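PDB 7B04: nitrite oxidoreductase subunit A from Kuenenia stuttgartiensis, which belongs to the molybdopterin oxidoreductase family and, resembling the nitrate reductase subunit NarG, is a molybdenum-containing subunit, here holding two MD1 molecules, molybdenum and an iron/sulfur cluster. Local coordinates for residues K300-Q304 against L511-I515; Y346-R351 against T501-L507; S767-N771 against Y783-D787. All blocks are in the same frame, centred on the assembly; numbering follows the deposited sequence.

Contact 1 of 3, residues K300-Q304 against L511-I515; sequences KLLIQ and LAKDI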
loop_
_atom_site.group_PDB
_atom_site.type_symbol
_atom_site.label_atom_id
_atom_site.label_comp_id
_atom_site.label_asym_id
_atom_site.label_seq_id
_atom_site.Cartn_x
_atom_site.Cartn_y
_atom_site.Cartn_z
ATOM N N LYS B 300 10.164 -1.002 25.631
ATOM C CA LYS B 300 9.051 -1.216 26.548
ATOM C C LYS B 300 8.105 -0.028 26.686
ATOM O O LYS B 300 6.956 -0.225 27.092
ATOM C CB LYS B 300 9.578 -1.624 27.931
ATOM C CG LYS B 300 10.362 -2.930 27.882
ATOM C CD LYS B 300 9.525 -4.040 27.248
ATOM C CE LYS B 300 10.311 -5.337 27.104
ATOM N NZ LYS B 300 9.534 -6.392 26.388
ATOM N N LEU B 301 8.550 1.194 26.402
ATOM C CA LEU B 301 7.632 2.302 26.142
ATOM C C LEU B 301 8.091 2.958 24.853
ATOM O O LEU B 301 9.149 3.598 24.813
ATOM C CB LEU B 301 7.581 3.318 27.282
ATOM C CG LEU B 301 6.751 4.542 26.867
ATOM C CD1 LEU B 301 5.275 4.358 27.170
ATOM C CD2 LEU B 301 7.269 5.819 27.511
ATOM N N LEU B 302 7.283 2.806 23.817
ATOM C CA LEU B 302 7.626 3.221 22.468
ATOM C C LEU B 302 6.764 4.408 22.059
ATOM O O LEU B 302 5.535 4.297 22.020
ATOM C CB LEU B 302 7.442 2.049 21.516
ATOM C CG LEU B 302 7.707 2.437 20.089
ATOM C CD1 LEU B 302 9.102 2.930 20.091
ATOM C CD2 LEU B 302 7.645 1.181 19.348
ATOM N N ILE B 303 7.409 5.519 21.709
ATOM C CA ILE B 303 6.728 6.775 21.416
ATOM C C ILE B 303 6.859 7.090 19.932
ATOM O O ILE B 303 7.955 7.009 19.364
ATOM C CB ILE B 303 7.288 7.921 22.276
ATOM C CG1 ILE B 303 7.031 7.648 23.761
ATOM C CG2 ILE B 303 6.680 9.257 21.864
ATOM C CD1 ILE B 303 7.858 8.503 24.688
ATOM N N GLN B 304 5.738 7.462 19.315
ATOM C CA GLN B 304 5.657 7.752 17.888
ATOM C C GLN B 304 5.066 9.145 17.735
ATOM O O GLN B 304 3.947 9.394 18.195
ATOM C CB GLN B 304 4.782 6.720 17.157
ATOM C CG GLN B 304 5.495 5.451 16.713
ATOM C CD GLN B 304 4.574 4.240 16.708
ATOM O OE1 GLN B 304 3.695 4.110 17.561
ATOM N NE2 GLN B 304 4.765 3.355 15.737
ATOM N N LEU B 511 2.580 10.879 29.778
ATOM C CA LEU B 511 3.772 10.545 29.008
ATOM C C LEU B 511 5.027 10.964 29.755
ATOM O O LEU B 511 6.036 10.249 29.740
ATOM C CB LEU B 511 3.725 11.205 27.633
ATOM C CG LEU B 511 4.866 10.790 26.704
ATOM C CD1 LEU B 511 4.903 9.277 26.567
ATOM C CD2 LEU B 511 4.729 11.452 25.343
ATOM N N ALA B 512 4.978 12.125 30.413
ATOM C CA ALA B 512 6.125 12.590 31.182
ATOM C C ALA B 512 6.477 11.585 32.265
ATOM O O ALA B 512 7.655 11.282 32.488
ATOM C CB ALA B 512 5.839 13.963 31.790
ATOM N N LYS B 513 5.467 11.043 32.946
ATOM C CA LYS B 513 5.769 10.036 33.950
ATOM C C LYS B 513 6.284 8.761 33.301
ATOM O O LYS B 513 7.367 8.287 33.656
ATOM C CB LYS B 513 4.525 9.753 34.793
ATOM C CG LYS B 513 4.783 8.899 36.019
ATOM C CD LYS B 513 3.585 8.841 36.955
ATOM C CE LYS B 513 3.933 8.079 38.228
ATOM N NZ LYS B 513 4.994 8.774 39.009
ATOM N N ASP B 514 5.628 8.305 32.226
ATOM C CA ASP B 514 6.009 7.037 31.604
ATOM C C ASP B 514 7.467 7.046 31.164
ATOM O O ASP B 514 8.181 6.051 31.345
ATOM C CB ASP B 514 5.090 6.721 30.422
ATOM C CG ASP B 514 3.756 6.139 30.859
ATOM O OD1 ASP B 514 3.710 5.484 31.922
ATOM O OD2 ASP B 514 2.755 6.336 30.137
ATOM N N ILE B 515 7.927 8.159 30.587
ATOM C CA ILE B 515 9.326 8.267 30.180
ATOM C C ILE B 515 10.247 8.099 31.385
ATOM O O ILE B 515 11.327 7.504 31.283
ATOM C CB ILE B 515 9.563 9.609 29.460
ATOM C CG1 ILE B 515 8.758 9.666 28.160
ATOM C CG2 ILE B 515 11.041 9.821 29.180
ATOM C CD1 ILE B 515 8.700 11.047 27.548
#
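I303 and L511 reach toward each other tip to tip, with CD1 of I303 lying 3.6 Å from CD1 of L511. The same I303 methyl also touches I515, whose side chain crosses it at about a right angle, CD1 of I303 being 3.8 Å from CG1 of I515. One turn of helix thus offers L511 and I515 as two neighbouring apolar supports for a single isoleucine end. L301 sits beside this group: its CD2 lies 3.7 Å from CB of D514 and 4.2 Å from CG1 of I515. The side chain of D514 meets L301 through its CB, and L301 CD2 also lies against the helix backbone there. The reach of L301 comes from a first torsion of 172°, which carries CG away from the backbone N and brings both methyls up to the aspartate CB.

These side chains are set by the alternation of strand 301-304, in which L301 and I303 point to the helix. Strand and helix directions differ by 135°, with the axes 10.1 Å apart at their closest. The strand is the middle one of a five-stranded parallel sheet of order 3-2-1-4-5, a Rossmann-like arrangement, and helix 505-517 leads into the adjacent strand 521-525. I362 of helix 355-368 also packs against L511 and I515, while V331 and V521 of the flanking strands touch L301. The D514 carboxylate has a weak hydrogen bond to the hydroxyl of Y346 and a long, weak ion pair with K329.

All five touching residues are buried, and between these two segments the cohesion is chiefly aliphatic dispersion. Such contacts impose little directionality, so the fit depends on the shapes of the branched side chains, while the buried D514 carboxylate has its polar partners outside the two segments.

Contact 2 of 3, residues Y346-R351 against T501-L507; sequences YWIPIR and TNSPKDL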
loop_
_atom_site.group_PDB
_atom_site.type_symbol
_atom_site.label_atom_id
_atom_site.label_comp_id
_atom_site.label_asym_id
_atom_site.label_seq_id
_atom_site.Cartn_x
_atom_site.Cartn_y
_atom_site.Cartn_z
ATOM N N TYR B 346 -2.280 4.968 24.388
ATOM C CA TYR B 346 -3.027 6.213 24.515
ATOM C C TYR B 346 -2.578 7.157 23.408
ATOM O O TYR B 346 -1.375 7.307 23.172
ATOM C CB TYR B 346 -2.836 6.850 25.901
ATOM C CG TYR B 346 -1.410 6.926 26.410
ATOM C CD1 TYR B 346 -0.786 5.815 26.964
ATOM C CD2 TYR B 346 -0.702 8.120 26.372
ATOM C CE1 TYR B 346 0.509 5.885 27.441
ATOM C CE2 TYR B 346 0.594 8.200 26.848
ATOM C CZ TYR B 346 1.193 7.082 27.384
ATOM O OH TYR B 346 2.482 7.161 27.857
ATOM N N TRP B 347 -3.542 7.776 22.731
ATOM C CA TRP B 347 -3.272 8.663 21.606
ATOM C C TRP B 347 -3.324 10.116 22.059
ATOM O O TRP B 347 -4.300 10.541 22.686
ATOM C CB TRP B 347 -4.282 8.432 20.480
ATOM C CG TRP B 347 -4.242 9.480 19.405
ATOM C CD1 TRP B 347 -3.168 9.823 18.637
ATOM C CD2 TRP B 347 -5.323 10.322 18.982
ATOM N NE1 TRP B 347 -3.512 10.825 17.761
ATOM C CE2 TRP B 347 -4.829 11.148 17.952
ATOM C CE3 TRP B 347 -6.658 10.455 19.372
ATOM C CZ2 TRP B 347 -5.623 12.095 17.310
ATOM C CZ3 TRP B 347 -7.446 11.396 18.731
ATOM C CH2 TRP B 347 -6.926 12.202 17.712
ATOM N N ILE B 348 -2.274 10.867 21.741
ATOM C CA ILE B 348 -2.171 12.274 22.126
ATOM C C ILE B 348 -2.460 13.159 20.919
ATOM O O ILE B 348 -1.594 13.307 20.043
ATOM C CB ILE B 348 -0.786 12.591 22.712
ATOM C CG1 ILE B 348 -0.522 11.747 23.960
ATOM C CG2 ILE B 348 -0.670 14.074 23.038
ATOM C CD1 ILE B 348 0.912 11.803 24.439
ATOM N N PRO B 349 -3.651 13.748 20.815
ATOM C CA PRO B 349 -3.883 14.741 19.762
ATOM C C PRO B 349 -3.007 15.965 19.981
ATOM O O PRO B 349 -2.677 16.326 21.113
ATOM C CB PRO B 349 -5.371 15.084 19.911
ATOM C CG PRO B 349 -5.955 13.934 20.673
ATOM C CD PRO B 349 -4.869 13.479 21.596
ATOM N N ILE B 350 -2.627 16.607 18.878
ATOM C CA ILE B 350 -1.751 17.769 18.937
ATOM C C ILE B 350 -2.037 18.655 17.734
ATOM O O ILE B 350 -2.483 18.184 16.684
ATOM C CB ILE B 350 -0.261 17.351 18.992
ATOM C CG1 ILE B 350 0.618 18.526 19.427
ATOM C CG2 ILE B 350 0.197 16.797 17.652
ATOM C CD1 ILE B 350 2.009 18.123 19.848
ATOM N N ARG B 351 -1.786 19.953 17.898
ATOM C CA ARG B 351 -1.846 20.874 16.776
ATOM C C ARG B 351 -0.588 20.717 15.937
ATOM O O ARG B 351 0.505 20.496 16.465
ATOM C CB ARG B 351 -1.985 22.316 17.277
ATOM C CG ARG B 351 -2.143 23.360 16.183
ATOM C CD ARG B 351 -2.580 24.700 16.763
ATOM N NE ARG B 351 -1.572 25.291 17.638
ATOM C CZ ARG B 351 -0.614 26.118 17.230
ATOM N NH1 ARG B 351 0.258 26.608 18.100
ATOM N NH2 ARG B 351 -0.526 26.452 15.949
ATOM N N THR B 501 -0.314 23.456 22.178
ATOM C CA THR B 501 -0.472 22.174 21.505
ATOM C C THR B 501 -1.896 21.621 21.430
ATOM O O THR B 501 -2.116 20.669 20.670
ATOM C CB THR B 501 0.417 21.143 22.202
ATOM O OG1 THR B 501 0.357 21.341 23.615
ATOM C CG2 THR B 501 1.853 21.300 21.750
ATOM N N ASN B 502 -2.873 22.243 22.091
ATOM C CA ASN B 502 -4.195 21.641 22.285
ATOM C C ASN B 502 -4.101 20.144 22.611
ATOM O O ASN B 502 -4.859 19.327 22.090
ATOM C CB ASN B 502 -5.084 21.862 21.068
ATOM C CG ASN B 502 -5.074 23.291 20.608
ATOM O OD1 ASN B 502 -4.014 23.883 20.487
ATOM N ND2 ASN B 502 -6.255 23.875 20.393
ATOM N N SER B 503 -3.145 19.768 23.462
ATOM C CA SER B 503 -2.985 18.378 23.824
ATOM C C SER B 503 -3.534 18.133 25.217
ATOM O O SER B 503 -3.423 19.020 26.082
ATOM C CB SER B 503 -1.514 17.969 23.792
ATOM O OG SER B 503 -1.141 17.429 22.539
ATOM N N PRO B 504 -4.159 16.971 25.476
ATOM C CA PRO B 504 -4.705 16.755 26.838
ATOM C C PRO B 504 -3.609 16.848 27.889
ATOM O O PRO B 504 -2.557 16.219 27.761
ATOM C CB PRO B 504 -5.313 15.343 26.769
ATOM C CG PRO B 504 -5.699 15.222 25.316
ATOM C CD PRO B 504 -4.831 16.100 24.460
ATOM N N LYS B 505 -3.864 17.647 28.917
ATOM C CA LYS B 505 -2.872 17.853 29.959
ATOM C C LYS B 505 -2.593 16.564 30.724
ATOM O O LYS B 505 -1.453 16.309 31.136
ATOM C CB LYS B 505 -3.341 18.958 30.929
ATOM C CG LYS B 505 -2.443 19.199 32.112
ATOM C CD LYS B 505 -2.985 20.346 32.946
ATOM C CE LYS B 505 -2.207 20.543 34.231
ATOM N NZ LYS B 505 -2.683 21.757 34.949
ATOM N N ASP B 506 -3.616 15.731 30.896
ATOM C CA ASP B 506 -3.434 14.449 31.566
ATOM C C ASP B 506 -2.491 13.549 30.779
ATOM O O ASP B 506 -1.678 12.826 31.366
ATOM C CB ASP B 506 -4.790 13.778 31.777
ATOM C CG ASP B 506 -5.835 14.748 32.297
ATOM O OD1 ASP B 506 -6.451 14.464 33.345
ATOM O OD2 ASP B 506 -6.029 15.806 31.660
ATOM N N LEU B 507 -2.586 13.573 29.446
ATOM C CA LEU B 507 -1.719 12.732 28.627
ATOM C C LEU B 507 -0.280 13.237 28.627
ATOM O O LEU B 507 0.658 12.434 28.566
ATOM C CB LEU B 507 -2.248 12.658 27.193
ATOM C CG LEU B 507 -3.530 11.856 26.969
ATOM C CD1 LEU B 507 -4.041 12.055 25.554
ATOM C CD2 LEU B 507 -3.293 10.384 27.249
#
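With chi1 at -71°, L507 sets its CG opposite the carbonyl carbon and sends its two methyls to different residues of Y346-R351. CD2 meets the Y346 ring obliquely, 3.6 Å from its CD2, and CD1 lies against the backbone O of W347. Alongside, CG1 of I348 slides past L507, 3.8 Å from its CB. In I350 a chi1 of -165° places CG1 beside the carbonyl carbon, and CD1 comes to 3.7 Å from CG2 of T501. I350 also touches a bound MD1, so this end of the contact borders the MD1 pocket.

The weakly bonded strand about 346-347 is at one edge of the parallel sheet within this chain, and it pairs antiparallel with a strand of subunit B, continuing the sheet across the interface. Past the strand, the chain runs beside the turn that joins helix 494-501 to helix 505-517. Here the rings of P349 and P504 cross at about a right angle, CD to CD 3.9 Å. R351 N donates to T501 O over 2.9 Å. The R351 guanidinium has its main partners beyond the segments, in M500 O and the carboxylate of E849.

Contact 3 of 3, residues S767-N771 against Y783-D787; sequences SVYIN and YTCED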
loop_
_atom_site.group_PDB
_atom_site.type_symbol
_atom_site.label_atom_id
_atom_site.label_comp_id
_atom_site.label_asym_id
_atom_site.label_seq_id
_atom_site.Cartn_x
_atom_site.Cartn_y
_atom_site.Cartn_z
ATOM N N SER B 767 30.507 -7.032 -11.550
ATOM C CA SER B 767 30.980 -7.618 -10.301
ATOM C C SER B 767 32.314 -7.020 -9.875
ATOM O O SER B 767 32.627 -6.993 -8.679
ATOM C CB SER B 767 31.102 -9.136 -10.447
ATOM O OG SER B 767 29.842 -9.728 -10.717
ATOM N N VAL B 768 33.117 -6.554 -10.835
ATOM C CA VAL B 768 34.377 -5.891 -10.507
ATOM C C VAL B 768 34.121 -4.668 -9.635
ATOM O O VAL B 768 34.711 -4.514 -8.559
ATOM C CB VAL B 768 35.136 -5.516 -11.793
ATOM C CG1 VAL B 768 36.197 -4.468 -11.499
ATOM C CG2 VAL B 768 35.755 -6.754 -12.424
ATOM N N TYR B 769 33.228 -3.781 -10.085
ATOM C CA TYR B 769 32.917 -2.585 -9.308
ATOM C C TYR B 769 32.246 -2.942 -7.987
ATOM O O TYR B 769 32.491 -2.289 -6.965
ATOM C CB TYR B 769 32.027 -1.642 -10.117
ATOM C CG TYR B 769 32.632 -1.169 -11.419
ATOM C CD1 TYR B 769 33.737 -0.326 -11.431
ATOM C CD2 TYR B 769 32.085 -1.547 -12.638
ATOM C CE1 TYR B 769 34.285 0.116 -12.622
ATOM C CE2 TYR B 769 32.625 -1.110 -13.832
ATOM C CZ TYR B 769 33.725 -0.280 -13.819
ATOM O OH TYR B 769 34.265 0.154 -15.008
ATOM N N ILE B 770 31.385 -3.963 -7.990
ATOM C CA ILE B 770 30.727 -4.382 -6.755
ATOM C C ILE B 770 31.756 -4.884 -5.753
ATOM O O ILE B 770 31.686 -4.572 -4.557
ATOM C CB ILE B 770 29.655 -5.447 -7.054
ATOM C CG1 ILE B 770 28.577 -4.873 -7.973
ATOM C CG2 ILE B 770 29.032 -5.958 -5.764
ATOM C CD1 ILE B 770 27.619 -5.908 -8.515
ATOM N N ASN B 771 32.730 -5.671 -6.220
ATOM C CA ASN B 771 33.787 -6.144 -5.332
ATOM C C ASN B 771 34.620 -4.982 -4.809
ATOM O O ASN B 771 35.042 -4.981 -3.647
ATOM C CB ASN B 771 34.673 -7.157 -6.057
ATOM C CG ASN B 771 33.964 -8.469 -6.321
ATOM O OD1 ASN B 771 33.223 -8.970 -5.474
ATOM N ND2 ASN B 771 34.189 -9.036 -7.500
ATOM N N TYR B 783 33.494 -9.652 2.120
ATOM C CA TYR B 783 32.433 -10.199 1.294
ATOM C C TYR B 783 32.837 -10.119 -0.164
ATOM O O TYR B 783 33.512 -9.180 -0.594
ATOM C CB TYR B 783 31.128 -9.435 1.492
ATOM C CG TYR B 783 30.398 -9.793 2.746
ATOM C CD1 TYR B 783 29.975 -11.092 2.984
ATOM C CD2 TYR B 783 30.122 -8.824 3.693
ATOM C CE1 TYR B 783 29.298 -11.411 4.137
ATOM C CE2 TYR B 783 29.454 -9.130 4.844
ATOM C CZ TYR B 783 29.047 -10.421 5.063
ATOM O OH TYR B 783 28.380 -10.705 6.218
ATOM N N THR B 784 32.434 -11.119 -0.924
ATOM C CA THR B 784 32.668 -11.130 -2.353
ATOM C C THR B 784 31.321 -11.182 -3.062
ATOM O O THR B 784 30.390 -11.844 -2.586
ATOM C CB THR B 784 33.546 -12.338 -2.703
ATOM O OG1 THR B 784 34.918 -12.037 -2.415
ATOM C CG2 THR B 784 33.437 -12.695 -4.169
ATOM N N CYS B 785 31.198 -10.446 -4.172
ATOM C CA CYS B 785 29.944 -10.460 -4.932
ATOM C C CYS B 785 29.624 -11.864 -5.420
ATOM O O CYS B 785 28.480 -12.325 -5.336
ATOM C CB CYS B 785 30.041 -9.491 -6.124
ATOM S SG CYS B 785 28.801 -9.760 -7.399
ATOM N N GLU B 786 30.639 -12.552 -5.924
ATOM C CA GLU B 786 30.494 -13.918 -6.408
ATOM C C GLU B 786 30.077 -14.871 -5.285
ATOM O O GLU B 786 29.213 -15.734 -5.483
ATOM C CB GLU B 786 31.810 -14.301 -7.093
ATOM C CG GLU B 786 32.212 -13.138 -8.048
ATOM C CD GLU B 786 33.678 -12.728 -7.982
ATOM O OE1 GLU B 786 34.436 -13.310 -7.180
ATOM O OE2 GLU B 786 34.056 -11.778 -8.705
ATOM N N ASP B 787 30.723 -14.769 -4.119
ATOM C CA ASP B 787 30.418 -15.656 -2.991
ATOM C C ASP B 787 29.034 -15.393 -2.403
ATOM O O ASP B 787 28.302 -16.337 -2.080
ATOM C CB ASP B 787 31.494 -15.521 -1.913
ATOM C CG ASP B 787 32.701 -16.396 -2.190
ATOM O OD1 ASP B 787 32.540 -17.429 -2.878
ATOM O OD2 ASP B 787 33.804 -16.054 -1.734
#
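The side-chain oxygen of N771 accepts the backbone N-H of C785, with OD1 2.8 Å from C785 N. The bond is straight, 166° at the hydrogen, and the donor arrives nearly along the C=O axis of the amide. The other end of the amide is held too: ND2 of N771 donates to OE2 of E786 at 3.0 Å. This second bond is more bent, and it meets the glutamate oxygen from above the carboxylate plane, the two side chains crossing at about a right angle and their flat groups standing 77° apart. With its oxygen on a backbone N-H and its nitrogen on a carboxylate, the N771 amide has two bonds that are consistent with this orientation and would limit its rotation. E786 reaches it by a bend at chi2, which folds the carboxylate back toward N771.

The arrangement joins helix 767-774 to the start of the short helix 785-788, two helices close together in sequence. T784 occupies the N-cap position of the second helix, but its own side chain makes no capping bond. N771 instead supplies an acceptor to the first turn from the neighbouring helix, satisfying the N-H of C785. The E786 carboxylate, in that first turn, may also interact favourably with the N-terminal end of this short helix.

Beside these bonds, I770 packs on C785, its CG2 3.7 Å from CB of C785. The C785 sulfur, trans to N at a chi1 of 163°, turns toward S767. I234 touches I770 from a loop, and L774, one turn beyond I770 on the same helix, packs on C785. E786 is exposed and also touches a crystal neighbour.

Overall arrangement
Contacts 1 and 2 belong to one unit: both use helix 505-517 and reach the same parallel sheet, contact 1 at its middle strand and contact 2 at the outer one beside subunit B. Their centres are about 14 Å apart, and they also touch each other through L511 and I348. Both are buried, yet contact 1 is chiefly aliphatic across its segments, whereas contact 2, with its turn between helices 494-501 and 505-517, mixes apolar packing with backbone bonding. Contact 3, whose centre is about 44 Å from that of contact 1, touches neither; it is only partly buried, joins two short helices close in sequence, and relies chiefly on side-chain polar bonds.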